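Local atomic coordinates of vacuolar-sorting protein BRO1 (Saccharomyces cerevisiae, PDB entry 1ZB1), a protein that helps concentrate and sort cargo into the intralumenal vesicles of multivesicular bodies and recruits the DOA4 deubiquitinase to endosomes. Residues S77-L82 with Y364-Y368; T246-K251 with F293-L297; L55-A59 with Q71-Y75. All coordinates share one frame; numbering follows the deposited sequence.

Contact 1 (S77-L82 with Y364-Y368)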
loop_
_atom_site.group_PDB
_atom_site.type_symbol
_atom_site.label_atom_id
_atom_site.label_comp_id
_atom_site.label_asym_id
_atom_site.label_seq_id
_atom_site.Cartn_x
_atom_site.Cartn_y
_atom_site.Cartn_z
ATOM N N SER A 77 -10.783 16.479 -5.455
ATOM C CA SER A 77 -11.609 17.439 -4.722
ATOM C C SER A 77 -12.659 18.033 -5.648
ATOM O O SER A 77 -13.821 18.164 -5.270
ATOM C CB SER A 77 -10.761 18.568 -4.118
ATOM O OG SER A 77 -9.926 18.075 -3.082
ATOM N N PHE A 78 -12.249 18.392 -6.861
ATOM C CA PHE A 78 -13.174 18.961 -7.840
ATOM C C PHE A 78 -14.319 17.986 -8.076
ATOM O O PHE A 78 -15.489 18.369 -8.105
ATOM C CB PHE A 78 -12.469 19.209 -9.177
ATOM C CG PHE A 78 -13.421 19.521 -10.301
ATOM C CD1 PHE A 78 -13.930 20.805 -10.464
ATOM C CD2 PHE A 78 -13.870 18.510 -11.149
ATOM C CE1 PHE A 78 -14.877 21.083 -11.455
ATOM C CE2 PHE A 78 -14.816 18.781 -12.140
ATOM C CZ PHE A 78 -15.320 20.069 -12.291
ATOM N N LEU A 79 -13.956 16.721 -8.267
ATOM C CA LEU A 79 -14.918 15.646 -8.517
ATOM C C LEU A 79 -15.857 15.403 -7.344
ATOM O O LEU A 79 -17.052 15.165 -7.540
ATOM C CB LEU A 79 -14.174 14.341 -8.806
ATOM C CG LEU A 79 -13.873 13.827 -10.216
ATOM C CD1 LEU A 79 -14.078 14.881 -11.292
ATOM C CD2 LEU A 79 -12.466 13.284 -10.207
ATOM N N GLU A 80 -15.311 15.431 -6.131
ATOM C CA GLU A 80 -16.115 15.187 -4.941
ATOM C C GLU A 80 -17.180 16.272 -4.767
ATOM O O GLU A 80 -18.343 15.971 -4.477
ATOM C CB GLU A 80 -15.216 15.098 -3.698
ATOM C CG GLU A 80 -15.940 14.619 -2.450
ATOM C CD GLU A 80 -16.480 13.202 -2.588
ATOM O OE1 GLU A 80 -17.186 12.914 -3.582
ATOM O OE2 GLU A 80 -16.211 12.377 -1.694
ATOM N N HIS A 81 -16.789 17.531 -4.943
ATOM C CA HIS A 81 -17.741 18.631 -4.827
ATOM C C HIS A 81 -18.776 18.559 -5.950
ATOM O O HIS A 81 -19.942 18.895 -5.745
ATOM C CB HIS A 81 -17.028 19.987 -4.880
ATOM C CG HIS A 81 -16.379 20.385 -3.591
ATOM N ND1 HIS A 81 -15.010 20.422 -3.426
ATOM C CD2 HIS A 81 -16.910 20.777 -2.409
ATOM C CE1 HIS A 81 -14.727 20.820 -2.198
ATOM N NE2 HIS A 81 -15.862 21.040 -1.560
ATOM N N LEU A 82 -18.344 18.133 -7.138
ATOM C CA LEU A 82 -19.248 18.010 -8.277
ATOM C C LEU A 82 -20.286 16.939 -7.950
ATOM O O LEU A 82 -21.477 17.097 -8.232
ATOM C CB LEU A 82 -18.474 17.604 -9.539
ATOM C CG LEU A 82 -19.285 17.435 -10.831
ATOM C CD1 LEU A 82 -19.996 18.735 -11.183
ATOM C CD2 LEU A 82 -18.355 17.024 -11.962
ATOM N N TYR A 364 -14.083 26.745 -8.157
ATOM C CA TYR A 364 -15.059 26.241 -9.122
ATOM C C TYR A 364 -16.546 26.476 -8.863
ATOM O O TYR A 364 -17.392 25.926 -9.566
ATOM C CB TYR A 364 -14.809 24.747 -9.346
ATOM C CG TYR A 364 -13.452 24.482 -9.940
ATOM C CD1 TYR A 364 -12.382 24.066 -9.147
ATOM C CD2 TYR A 364 -13.218 24.711 -11.292
ATOM C CE1 TYR A 364 -11.110 23.890 -9.693
ATOM C CE2 TYR A 364 -11.957 24.540 -11.844
ATOM C CZ TYR A 364 -10.909 24.133 -11.045
ATOM O OH TYR A 364 -9.665 23.972 -11.610
ATOM N N ASP A 365 -16.870 27.309 -7.880
ATOM C CA ASP A 365 -18.267 27.583 -7.561
ATOM C C ASP A 365 -19.107 28.067 -8.757
ATOM O O ASP A 365 -20.231 27.610 -8.955
ATOM C CB ASP A 365 -18.348 28.597 -6.415
ATOM C CG ASP A 365 -19.762 28.792 -5.915
ATOM O OD1 ASP A 365 -20.433 29.741 -6.368
ATOM O OD2 ASP A 365 -20.206 27.979 -5.082
ATOM N N SER A 366 -18.564 28.987 -9.550
ATOM C CA SER A 366 -19.287 29.502 -10.715
ATOM C C SER A 366 -19.510 28.409 -11.759
ATOM O O SER A 366 -20.570 28.334 -12.385
ATOM C CB SER A 366 -18.518 30.669 -11.348
ATOM O OG SER A 366 -18.362 31.743 -10.431
ATOM N N LEU A 367 -18.502 27.567 -11.953
ATOM C CA LEU A 367 -18.608 26.478 -12.911
ATOM C C LEU A 367 -19.737 25.550 -12.471
ATOM O O LEU A 367 -20.609 25.207 -13.274
ATOM C CB LEU A 367 -17.273 25.720 -13.006
ATOM C CG LEU A 367 -17.193 24.554 -14.000
ATOM C CD1 LEU A 367 -15.745 24.273 -14.351
ATOM C CD2 LEU A 367 -17.855 23.319 -13.408
ATOM N N TYR A 368 -19.730 25.165 -11.194
ATOM C CA TYR A 368 -20.762 24.279 -10.644
ATOM C C TYR A 368 -22.168 24.866 -10.813
ATOM O O TYR A 368 -23.077 24.197 -11.314
ATOM C CB TYR A 368 -20.521 24.026 -9.147
ATOM C CG TYR A 368 -19.267 23.237 -8.795
ATOM C CD1 TYR A 368 -18.553 23.529 -7.631
ATOM C CD2 TYR A 368 -18.819 22.182 -9.593
ATOM C CE1 TYR A 368 -17.424 22.794 -7.261
ATOM C CE2 TYR A 368 -17.684 21.434 -9.232
ATOM C CZ TYR A 368 -16.996 21.752 -8.061
ATOM O OH TYR A 368 -15.883 21.033 -7.681
#
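The carbonyl oxygen of Phe-78 takes two hydrogen bonds at once: the helical one from Leu-82 N, at 3.0 Å, and a shorter one, 2.7 Å, from Tyr-368 OH. The hydroxyl comes in the carbonyl plane, on a lone pair, with a C=O...O angle of 116°. This is buried helix-to-helix packing in the Bro1 domain, between helix 65-86 and helix 349-371; their segments 77-82 and 364-368 head the same general way, crossing at -41° with their axes 11.3 Å apart. An aromatic cluster fills the gap. Phe-78, its CG swung anti to the backbone N (chi1 168°), sends its CD1-CE1 edge onto the face of Tyr-364 in a T-shaped stack, the centroids 5.1 Å apart. Against Tyr-368 the same ring lies nearly parallel but slid aside, so that Phe-78 CE1 reaches Tyr-368 CE2 at 3.6 Å with little overlap. Leu-367 CD2 adds to the same Phe-78 edge, and Leu-52 of helix 46-58 covers both Phe-78 and Tyr-364. Leu-82 CB also packs on Tyr-368 CE2, at 3.9 Å, and His-81 CB comes to 3.2 Å from Tyr-368 OH.

Contact 2 (T246-K251 with F293-L297); sequences TTVTCK and FKTWL
The loop that links helix 275-290 to helix 303-322 folds back here onto helix 242-269, and its residues 293-297 lie over one flank of segment 246-251. Phe-293 makes the apolar end of the contact. Thr-249 CG2 stands over the centre of the Phe-293 ring as a CH-pi contact, 3.4 Å from the centroid and only 5° off the ring normal. With that methyl placed anti to the backbone N of Thr-249 (OG1 chi1 -62°), OG1 is turned elsewhere, to His-226 ND1 and Lys-245 O. Next along the helix, Cys-250 CB abuts Phe-293 O at 3.3 Å, and its SG touches Leu-297 CD1 at 3.8 Å. The same leucine methyl also brushes Thr-247 CG2, while Phe-303 of helix 303-322 covers Cys-250 and Leu-297 together.

The polar end is built from water. One molecule accepts a bond from Trp-296 NE1 at 2.9 Å, lying in the plane of the indole at its edge, and is also bonded to Thr-246 OG1. A second sits between the two backbones: it donates to Phe-293 O at 2.8 Å, accepts from Trp-296 N at 2.8 Å, and is also hydrogen-bonded to Thr-247 OG1 at 3.1 Å. Trp-296 crosses Thr-247 at about a right angle and has Lys-243 as a cation-pi partner. The loop is held on the helix by a methyl over the face of Phe-293, a small sulfur-leucine contact and two bridging waters, the second of which satisfies a loop carbonyl and a loop N-H that have turned toward the helix.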
loop_
_atom_site.group_PDB
_atom_site.type_symbol
_atom_site.label_atom_id
_atom_site.label_comp_id
_atom_site.label_asym_id
_atom_site.label_seq_id
_atom_site.Cartn_x
_atom_site.Cartn_y
_atom_site.Cartn_z
ATOM N N THR A 246 6.157 -15.138 -4.329
ATOM C CA THR A 246 7.283 -15.767 -3.651
ATOM C C THR A 246 7.912 -14.882 -2.579
ATOM O O THR A 246 8.336 -15.371 -1.536
ATOM C CB THR A 246 8.373 -16.201 -4.658
ATOM O OG1 THR A 246 8.904 -15.052 -5.328
ATOM C CG2 THR A 246 7.779 -17.143 -5.695
ATOM N N THR A 247 7.957 -13.578 -2.829
ATOM C CA THR A 247 8.548 -12.653 -1.865
ATOM C C THR A 247 7.691 -12.477 -0.607
ATOM O O THR A 247 8.216 -12.315 0.495
ATOM C CB THR A 247 8.814 -11.293 -2.533
ATOM O OG1 THR A 247 9.819 -11.465 -3.539
ATOM C CG2 THR A 247 9.293 -10.266 -1.518
ATOM N N VAL A 248 6.374 -12.519 -0.769
ATOM C CA VAL A 248 5.470 -12.388 0.364
ATOM C C VAL A 248 5.650 -13.608 1.269
ATOM O O VAL A 248 5.713 -13.492 2.497
ATOM C CB VAL A 248 3.996 -12.292 -0.117
ATOM C CG1 VAL A 248 3.043 -12.542 1.044
ATOM C CG2 VAL A 248 3.737 -10.909 -0.715
ATOM N N THR A 249 5.747 -14.783 0.656
ATOM C CA THR A 249 5.926 -16.015 1.414
ATOM C C THR A 249 7.266 -16.014 2.152
ATOM O O THR A 249 7.350 -16.437 3.301
ATOM C CB THR A 249 5.853 -17.250 0.489
ATOM O OG1 THR A 249 4.552 -17.312 -0.110
ATOM C CG2 THR A 249 6.105 -18.528 1.281
ATOM N N CYS A 250 8.308 -15.533 1.492
ATOM C CA CYS A 250 9.622 -15.481 2.114
ATOM C C CYS A 250 9.571 -14.570 3.347
ATOM O O CYS A 250 10.002 -14.954 4.442
ATOM C CB CYS A 250 10.652 -14.954 1.116
ATOM S SG CYS A 250 12.353 -14.975 1.729
ATOM N N LYS A 251 9.026 -13.369 3.165
ATOM C CA LYS A 251 8.922 -12.407 4.255
ATOM C C LYS A 251 8.139 -12.923 5.460
ATOM O O LYS A 251 8.545 -12.703 6.604
ATOM C CB LYS A 251 8.308 -11.086 3.756
ATOM C CG LYS A 251 9.244 -10.261 2.865
ATOM C CD LYS A 251 8.687 -8.864 2.571
ATOM C CE LYS A 251 9.703 -8.003 1.812
ATOM N NZ LYS A 251 9.182 -6.643 1.469
ATOM N N PHE A 293 12.022 -19.532 -0.949
ATOM C CA PHE A 293 11.333 -18.387 -1.545
ATOM C C PHE A 293 12.151 -17.097 -1.551
ATOM O O PHE A 293 11.622 -16.029 -1.861
ATOM C CB PHE A 293 10.018 -18.122 -0.809
ATOM C CG PHE A 293 9.165 -19.339 -0.624
ATOM C CD1 PHE A 293 9.264 -20.105 0.533
ATOM C CD2 PHE A 293 8.250 -19.718 -1.604
ATOM C CE1 PHE A 293 8.460 -21.231 0.716
ATOM C CE2 PHE A 293 7.442 -20.841 -1.432
ATOM C CZ PHE A 293 7.546 -21.600 -0.270
ATOM N N LYS A 294 13.436 -17.201 -1.229
ATOM C CA LYS A 294 14.330 -16.042 -1.152
ATOM C C LYS A 294 14.780 -15.448 -2.478
ATOM O O LYS A 294 15.412 -14.393 -2.509
ATOM C CB LYS A 294 15.585 -16.415 -0.358
ATOM C CG LYS A 294 16.525 -17.375 -1.100
ATOM C CD LYS A 294 17.862 -17.512 -0.376
ATOM C CE LYS A 294 18.861 -18.347 -1.169
ATOM N NZ LYS A 294 18.491 -19.790 -1.202
ATOM N N THR A 295 14.455 -16.128 -3.569
ATOM C CA THR A 295 14.862 -15.716 -4.912
ATOM C C THR A 295 15.143 -14.231 -5.203
ATOM O O THR A 295 16.244 -13.888 -5.635
ATOM C CB THR A 295 13.851 -16.238 -5.955
ATOM O OG1 THR A 295 13.538 -17.611 -5.667
ATOM C CG2 THR A 295 14.448 -16.148 -7.354
ATOM N N TRP A 296 14.177 -13.347 -4.965
ATOM C CA TRP A 296 14.380 -11.924 -5.267
ATOM C C TRP A 296 14.986 -11.064 -4.160
ATOM O O TRP A 296 15.290 -9.893 -4.384
ATOM C CB TRP A 296 13.053 -11.286 -5.709
ATOM C CG TRP A 296 12.314 -12.110 -6.718
ATOM C CD1 TRP A 296 11.359 -13.053 -6.464
ATOM C CD2 TRP A 296 12.532 -12.130 -8.133
ATOM N NE1 TRP A 296 10.973 -13.663 -7.633
ATOM C CE2 TRP A 296 11.677 -13.116 -8.673
ATOM C CE3 TRP A 296 13.369 -11.411 -8.997
ATOM C CZ2 TRP A 296 11.636 -13.406 -10.042
ATOM C CZ3 TRP A 296 13.326 -11.698 -10.364
ATOM C CH2 TRP A 296 12.464 -12.689 -10.869
ATOM N N LEU A 297 15.178 -11.643 -2.979
ATOM C CA LEU A 297 15.710 -10.895 -1.843
ATOM C C LEU A 297 17.165 -11.172 -1.478
ATOM O O LEU A 297 17.703 -10.532 -0.574
ATOM C CB LEU A 297 14.851 -11.167 -0.615
ATOM C CG LEU A 297 13.388 -10.737 -0.676
ATOM C CD1 LEU A 297 12.614 -11.458 0.408
ATOM C CD2 LEU A 297 13.287 -9.241 -0.514
HETATM O O HOH W 1 8.968 -15.561 -8.417
HETATM O O HOH W 2 11.989 -13.580 -3.156
#

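Contact 3 (L55-A59 with Q71-Y75); sequences LRNNA and QNLKY
Arg-56 lies along the face of the Tyr-75 ring and can be followed outward from its backbone. Arg-56 CB sits over that face, 4.2 Å from the centroid of the Tyr-75 ring, a CH-pi contact. Arg-56 CG, anti to the backbone N (chi1 -178°), continues across the ring and meets Tyr-75 CZ at 3.9 Å. With the chain extended from CG to NE, Arg-56 CD reaches past the ring to Tyr-75 OH, at 3.5 Å. At the end the guanidinium turns almost perpendicular to the ring, the planes 89° apart, with Tyr-75 OH at its edge. Its charge is met by Glu-121 of helix 118-139, whose carboxylate bridges Arg-56 NE and Tyr-75 OH; Trp-23 NE1 is a further partner of that hydroxyl, while Thr-18 OG1 and Glu-19 O take the remaining guanidinium nitrogens.

Leu-55 packs beside this pair. Its CD2 meets the edge of the Tyr-75 ring and approaches Tyr-75 CA at 3.8 Å. At the turn-side end Ala-59 CA rests on Gln-71 CB at 3.7 Å, where the backbones come closest. Asn-72 ND2 donates to Ala-59 O at 2.9 Å, in the carbonyl plane and on a lone pair, although the acceptor lies 21° out of the amide plane. ND2 also bonds Leu-68 O of its own helix. Consecutive helices 46-58 and 65-86, joined by a short connection, pack at a steep angle, Arg-56 with Tyr-75 and Ala-59 with Gln-71 pairing in reverse order, as a neighbouring helix pair of the Bro1 domain.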
loop_
_atom_site.group_PDB
_atom_site.type_symbol
_atom_site.label_atom_id
_atom_site.label_comp_id
_atom_site.label_asym_id
_atom_site.label_seq_id
_atom_site.Cartn_x
_atom_site.Cartn_y
_atom_site.Cartn_z
ATOM N N LEU A 55 -5.692 20.957 -15.332
ATOM C CA LEU A 55 -5.463 20.222 -14.092
ATOM C C LEU A 55 -5.531 18.712 -14.325
ATOM O O LEU A 55 -4.665 17.975 -13.858
ATOM C CB LEU A 55 -6.491 20.635 -13.035
ATOM C CG LEU A 55 -6.495 19.845 -11.724
ATOM C CD1 LEU A 55 -5.154 20.017 -11.007
ATOM C CD2 LEU A 55 -7.653 20.326 -10.834
ATOM N N ARG A 56 -6.547 18.252 -15.056
ATOM C CA ARG A 56 -6.678 16.817 -15.323
ATOM C C ARG A 56 -5.498 16.315 -16.142
ATOM O O ARG A 56 -4.997 15.210 -15.920
ATOM C CB ARG A 56 -7.982 16.498 -16.067
ATOM C CG ARG A 56 -8.185 14.979 -16.327
ATOM C CD ARG A 56 -9.500 14.685 -17.068
ATOM N NE ARG A 56 -9.914 13.284 -16.959
ATOM C CZ ARG A 56 -9.415 12.277 -17.673
ATOM N NH1 ARG A 56 -8.467 12.490 -18.577
ATOM N NH2 ARG A 56 -9.867 11.045 -17.477
ATOM N N ASN A 57 -5.043 17.112 -17.103
ATOM C CA ASN A 57 -3.905 16.671 -17.889
ATOM C C ASN A 57 -2.680 16.565 -16.984
ATOM O O ASN A 57 -1.895 15.618 -17.102
ATOM C CB ASN A 57 -3.650 17.624 -19.065
ATOM C CG ASN A 57 -4.671 17.451 -20.177
ATOM O OD1 ASN A 57 -5.029 16.327 -20.524
ATOM N ND2 ASN A 57 -5.131 18.556 -20.747
ATOM N N ASN A 58 -2.527 17.504 -16.051
ATOM C CA ASN A 58 -1.373 17.458 -15.144
ATOM C C ASN A 58 -1.441 16.346 -14.093
ATOM O O ASN A 58 -0.425 15.976 -13.508
ATOM C CB ASN A 58 -1.163 18.813 -14.456
ATOM C CG ASN A 58 -0.657 19.877 -15.419
ATOM O OD1 ASN A 58 -0.042 19.555 -16.440
ATOM N ND2 ASN A 58 -0.893 21.146 -15.093
ATOM N N ALA A 59 -2.632 15.805 -13.854
ATOM C CA ALA A 59 -2.774 14.719 -12.884
ATOM C C ALA A 59 -2.413 13.408 -13.578
ATOM O O ALA A 59 -2.341 12.346 -12.950
ATOM C CB ALA A 59 -4.207 14.655 -12.377
ATOM N N GLN A 71 -1.661 17.303 -7.851
ATOM C CA GLN A 71 -2.624 17.524 -8.939
ATOM C C GLN A 71 -3.818 16.580 -8.813
ATOM O O GLN A 71 -4.965 16.974 -9.028
ATOM C CB GLN A 71 -1.968 17.314 -10.313
ATOM C CG GLN A 71 -0.654 18.057 -10.525
ATOM C CD GLN A 71 -0.709 19.517 -10.114
ATOM O OE1 GLN A 71 0.154 19.988 -9.374
ATOM N NE2 GLN A 71 -1.710 20.243 -10.595
ATOM N N ASN A 72 -3.539 15.324 -8.476
ATOM C CA ASN A 72 -4.600 14.331 -8.325
ATOM C C ASN A 72 -5.519 14.599 -7.133
ATOM O O ASN A 72 -6.732 14.419 -7.241
ATOM C CB ASN A 72 -3.989 12.935 -8.228
ATOM C CG ASN A 72 -3.674 12.351 -9.593
ATOM O OD1 ASN A 72 -4.547 11.767 -10.243
ATOM N ND2 ASN A 72 -2.428 12.526 -10.048
ATOM N N LEU A 73 -4.952 15.021 -6.002
ATOM C CA LEU A 73 -5.766 15.325 -4.822
ATOM C C LEU A 73 -6.677 16.515 -5.132
ATOM O O LEU A 73 -7.840 16.536 -4.728
ATOM C CB LEU A 73 -4.890 15.671 -3.610
ATOM C CG LEU A 73 -4.384 14.648 -2.584
ATOM C CD1 LEU A 73 -5.187 13.372 -2.638
ATOM C CD2 LEU A 73 -2.906 14.384 -2.808
ATOM N N LYS A 74 -6.146 17.510 -5.843
ATOM C CA LYS A 74 -6.943 18.681 -6.207
ATOM C C LYS A 74 -8.033 18.310 -7.213
ATOM O O LYS A 74 -9.175 18.792 -7.127
ATOM C CB LYS A 74 -6.042 19.782 -6.786
ATOM C CG LYS A 74 -5.132 20.413 -5.734
ATOM C CD LYS A 74 -4.306 21.572 -6.284
ATOM C CE LYS A 74 -3.556 22.274 -5.144
ATOM N NZ LYS A 74 -2.646 23.358 -5.606
ATOM N N TYR A 75 -7.693 17.450 -8.165
ATOM C CA TYR A 75 -8.681 17.031 -9.155
ATOM C C TYR A 75 -9.769 16.184 -8.479
ATOM O O TYR A 75 -10.942 16.309 -8.818
ATOM C CB TYR A 75 -8.019 16.245 -10.297
ATOM C CG TYR A 75 -8.978 15.896 -11.425
ATOM C CD1 TYR A 75 -9.711 16.892 -12.070
ATOM C CD2 TYR A 75 -9.182 14.568 -11.815
ATOM C CE1 TYR A 75 -10.635 16.578 -13.070
ATOM C CE2 TYR A 75 -10.103 14.243 -12.824
ATOM C CZ TYR A 75 -10.825 15.254 -13.438
ATOM O OH TYR A 75 -11.767 14.954 -14.395
#

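Overall arrangement
Following the chain from the N terminus, contact 3 closes first, a short loop that pairs helix 46-58 with helix 65-86 across their connection. Contact 1 opens just beyond it on the same helix 65-86 and closes only at helix 349-371, near the C-terminal end of the modelled chain. Most of the chain thus lies within it, including contact 2, which joins helix 242-269 to the loop before helix 303-322. Contacts 1 and 3 have centres about 13 Å apart and touch where Tyr-364 OH meets Leu-55 CD2. Contact 2 lies on the opposite side of the chain's centre, about 46 Å from contact 1 between centres.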